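Local atomic coordinates of polysaccharide Lyase Family 6 (Bacteroides cellulosilyticus, PDB entry 6QPS), a protein that binds calcium and probably cleaves mannuronic acid-rich alginate as a family 6 polysaccharide lyase of the human gut microbiota. Residues I230-V235 with V254-L259. Residues are numbered along the deposited sequence; the frame is centred on the assembly and turned at random. Where two conformers were deposited one is given.
Sequences IVEDNV and VLRRNL
Ile-230 sets its CA against Val-254 O, 3.4 Å away, where neighbouring coils of the parallel beta-helix run in register. Val-231 N bonds to Val-254 O, and Val-231 O is gripped twice: by Arg-256 N, and by Asn-258 ND2 at 3.1 Å from above the carbonyl plane. Glu-232, extended with CG anti to the backbone N (chi1 -176°), brings OE2 to the guanidinium edge of Arg-256, 2.8 Å from NH1; Glu-278 on the next coil takes NH2. At the turn, Asp-233 N bonds to Arg-256 O, while OD1 receives Arg-257 NE through its syn lone pair (2.9 Å), carboxylate and guanidinium almost perpendicular; a water links OD1 to Arg-257 O. Inside, the amides of Asn-234 and Asn-258 lie side by side in nearly one plane, Asn-258 OD1 accepting both N and ND2 of Asn-234, each at 3.0 Å. An alanine in place of Asn-258 would probably leave Asn-234 N without this acceptor and Val-231 O without its second donor, though Asn-234 ND2 would keep Ile-196 O. Asn-234 OD1 takes Asn-199 N on the preceding coil; Asn-258 ND2 also meets Asn-280 OD1 on the following one. Val-235 closes the pairing beside Leu-259. The buried Asn-258 amide thus serves two backbone atoms at the turn, while two salt bridges tie the coils outside.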
loop_
_atom_site.group_PDB
_atom_site.type_symbol
_atom_site.label_atom_id
_atom_site.label_comp_id
_atom_site.label_asym_id
_atom_site.label_seq_id
_atom_site.Cartn_x
_atom_site.Cartn_y
_atom_site.Cartn_z
ATOM N N ILE A 230 -8.182 4.619 3.278
ATOM C CA ILE A 230 -7.234 5.740 3.248
ATOM C C ILE A 230 -5.856 5.225 3.647
ATOM O O ILE A 230 -5.677 4.682 4.747
ATOM C CB ILE A 230 -7.687 6.907 4.142
ATOM C CG1 ILE A 230 -9.025 7.453 3.642
ATOM C CG2 ILE A 230 -6.608 7.998 4.189
ATOM C CD1 ILE A 230 -9.598 8.553 4.483
ATOM N N VAL A 231 -4.898 5.380 2.737
ATOM C CA VAL A 231 -3.502 4.979 2.939
ATOM C C VAL A 231 -2.675 6.270 2.920
ATOM O O VAL A 231 -2.481 6.870 1.851
ATOM C CB VAL A 231 -3.046 4.018 1.830
ATOM C CG1 VAL A 231 -1.604 3.585 2.020
ATOM C CG2 VAL A 231 -3.987 2.803 1.737
ATOM N N GLU A 232 -2.201 6.721 4.088
ATOM C CA GLU A 232 -1.687 8.081 4.248
ATOM C C GLU A 232 -0.432 8.125 5.112
ATOM O O GLU A 232 -0.350 7.470 6.147
ATOM C CB GLU A 232 -2.810 8.940 4.853
ATOM C CG GLU A 232 -2.544 10.412 5.015
ATOM C CD GLU A 232 -3.735 11.119 5.664
ATOM O OE1 GLU A 232 -3.972 10.897 6.874
ATOM O OE2 GLU A 232 -4.474 11.859 4.950
ATOM N N ASP A 233 0.562 8.893 4.676
ATOM C CA ASP A 233 1.732 9.183 5.502
ATOM C C ASP A 233 2.516 7.917 5.877
ATOM O O ASP A 233 3.066 7.832 6.974
ATOM C CB ASP A 233 1.371 9.973 6.770
ATOM C CG ASP A 233 0.841 11.355 6.488
ATOM O OD1 ASP A 233 1.343 12.030 5.573
ATOM O OD2 ASP A 233 -0.106 11.783 7.188
ATOM N N ASN A 234 2.604 6.948 4.966
ATOM C CA ASN A 234 3.394 5.746 5.204
ATOM C C ASN A 234 4.689 5.780 4.396
ATOM O O ASN A 234 4.775 6.432 3.349
ATOM C CB ASN A 234 2.641 4.478 4.782
ATOM C CG ASN A 234 1.292 4.316 5.471
ATOM O OD1 ASN A 234 1.200 3.874 6.624
ATOM N ND2 ASN A 234 0.214 4.630 4.745
ATOM N N VAL A 235 5.700 5.054 4.896
ATOM C CA VAL A 235 6.968 4.838 4.191
ATOM C C VAL A 235 7.028 3.403 3.682
ATOM O O VAL A 235 6.701 2.462 4.417
ATOM C CB VAL A 235 8.180 5.109 5.097
ATOM C CG1 VAL A 235 9.481 4.801 4.379
ATOM C CG2 VAL A 235 8.200 6.536 5.548
ATOM N N VAL A 254 -8.177 6.397 -1.188
ATOM C CA VAL A 254 -7.365 7.616 -1.122
ATOM C C VAL A 254 -5.950 7.212 -0.720
ATOM O O VAL A 254 -5.762 6.593 0.333
ATOM C CB VAL A 254 -7.906 8.631 -0.103
ATOM C CG1 VAL A 254 -7.063 9.870 -0.086
ATOM C CG2 VAL A 254 -9.341 9.030 -0.435
ATOM N N LEU A 255 -4.962 7.550 -1.550
ATOM C CA LEU A 255 -3.557 7.223 -1.293
ATOM C C LEU A 255 -2.805 8.551 -1.307
ATOM O O LEU A 255 -2.661 9.177 -2.368
ATOM C CB LEU A 255 -3.030 6.226 -2.332
ATOM C CG LEU A 255 -3.764 4.871 -2.278
ATOM C CD1 LEU A 255 -4.889 4.803 -3.310
ATOM C CD2 LEU A 255 -2.826 3.685 -2.412
ATOM N N ARG A 256 -2.356 9.003 -0.125
ATOM C CA ARG A 256 -1.896 10.376 0.066
ATOM C C ARG A 256 -0.604 10.442 0.879
ATOM O O ARG A 256 -0.503 9.850 1.956
ATOM C CB ARG A 256 -2.998 11.206 0.758
ATOM C CG ARG A 256 -2.596 12.604 1.135
ATOM C CD ARG A 256 -3.656 13.306 1.983
ATOM N NE ARG A 256 -4.916 13.503 1.258
ATOM C CZ ARG A 256 -6.106 13.089 1.675
ATOM N NH1 ARG A 256 -6.228 12.415 2.807
ATOM N NH2 ARG A 256 -7.177 13.358 0.932
ATOM N N ARG A 257 0.367 11.203 0.378
ATOM C CA ARG A 257 1.547 11.598 1.160
ATOM C C ARG A 257 2.383 10.398 1.608
ATOM O O ARG A 257 3.056 10.435 2.648
ATOM C CB ARG A 257 1.194 12.498 2.351
ATOM C CG ARG A 257 0.799 13.924 1.984
ATOM C CD ARG A 257 0.178 14.663 3.174
ATOM N NE ARG A 257 1.041 14.612 4.356
ATOM C CZ ARG A 257 1.734 15.631 4.833
ATOM N NH1 ARG A 257 1.726 16.815 4.235
ATOM N NH2 ARG A 257 2.479 15.451 5.914
ATOM N N ASN A 258 2.406 9.334 0.808
ATOM C CA ASN A 258 3.269 8.185 1.078
ATOM C C ASN A 258 4.612 8.409 0.399
ATOM O O ASN A 258 4.701 9.147 -0.583
ATOM C CB ASN A 258 2.633 6.883 0.589
ATOM C CG ASN A 258 1.306 6.632 1.233
ATOM O OD1 ASN A 258 1.206 6.275 2.420
ATOM N ND2 ASN A 258 0.244 6.877 0.472
ATOM N N LEU A 259 5.664 7.782 0.944
ATOM C CA LEU A 259 7.022 7.842 0.399
ATOM C C LEU A 259 7.420 6.440 -0.037
ATOM O O LEU A 259 7.357 5.507 0.770
ATOM C CB LEU A 259 8.030 8.346 1.441
ATOM C CG LEU A 259 9.506 8.311 1.019
ATOM C CD1 LEU A 259 9.801 9.266 -0.104
ATOM C CD2 LEU A 259 10.362 8.612 2.251
HETATM O O HOH W 1 4.091 12.336 4.625
#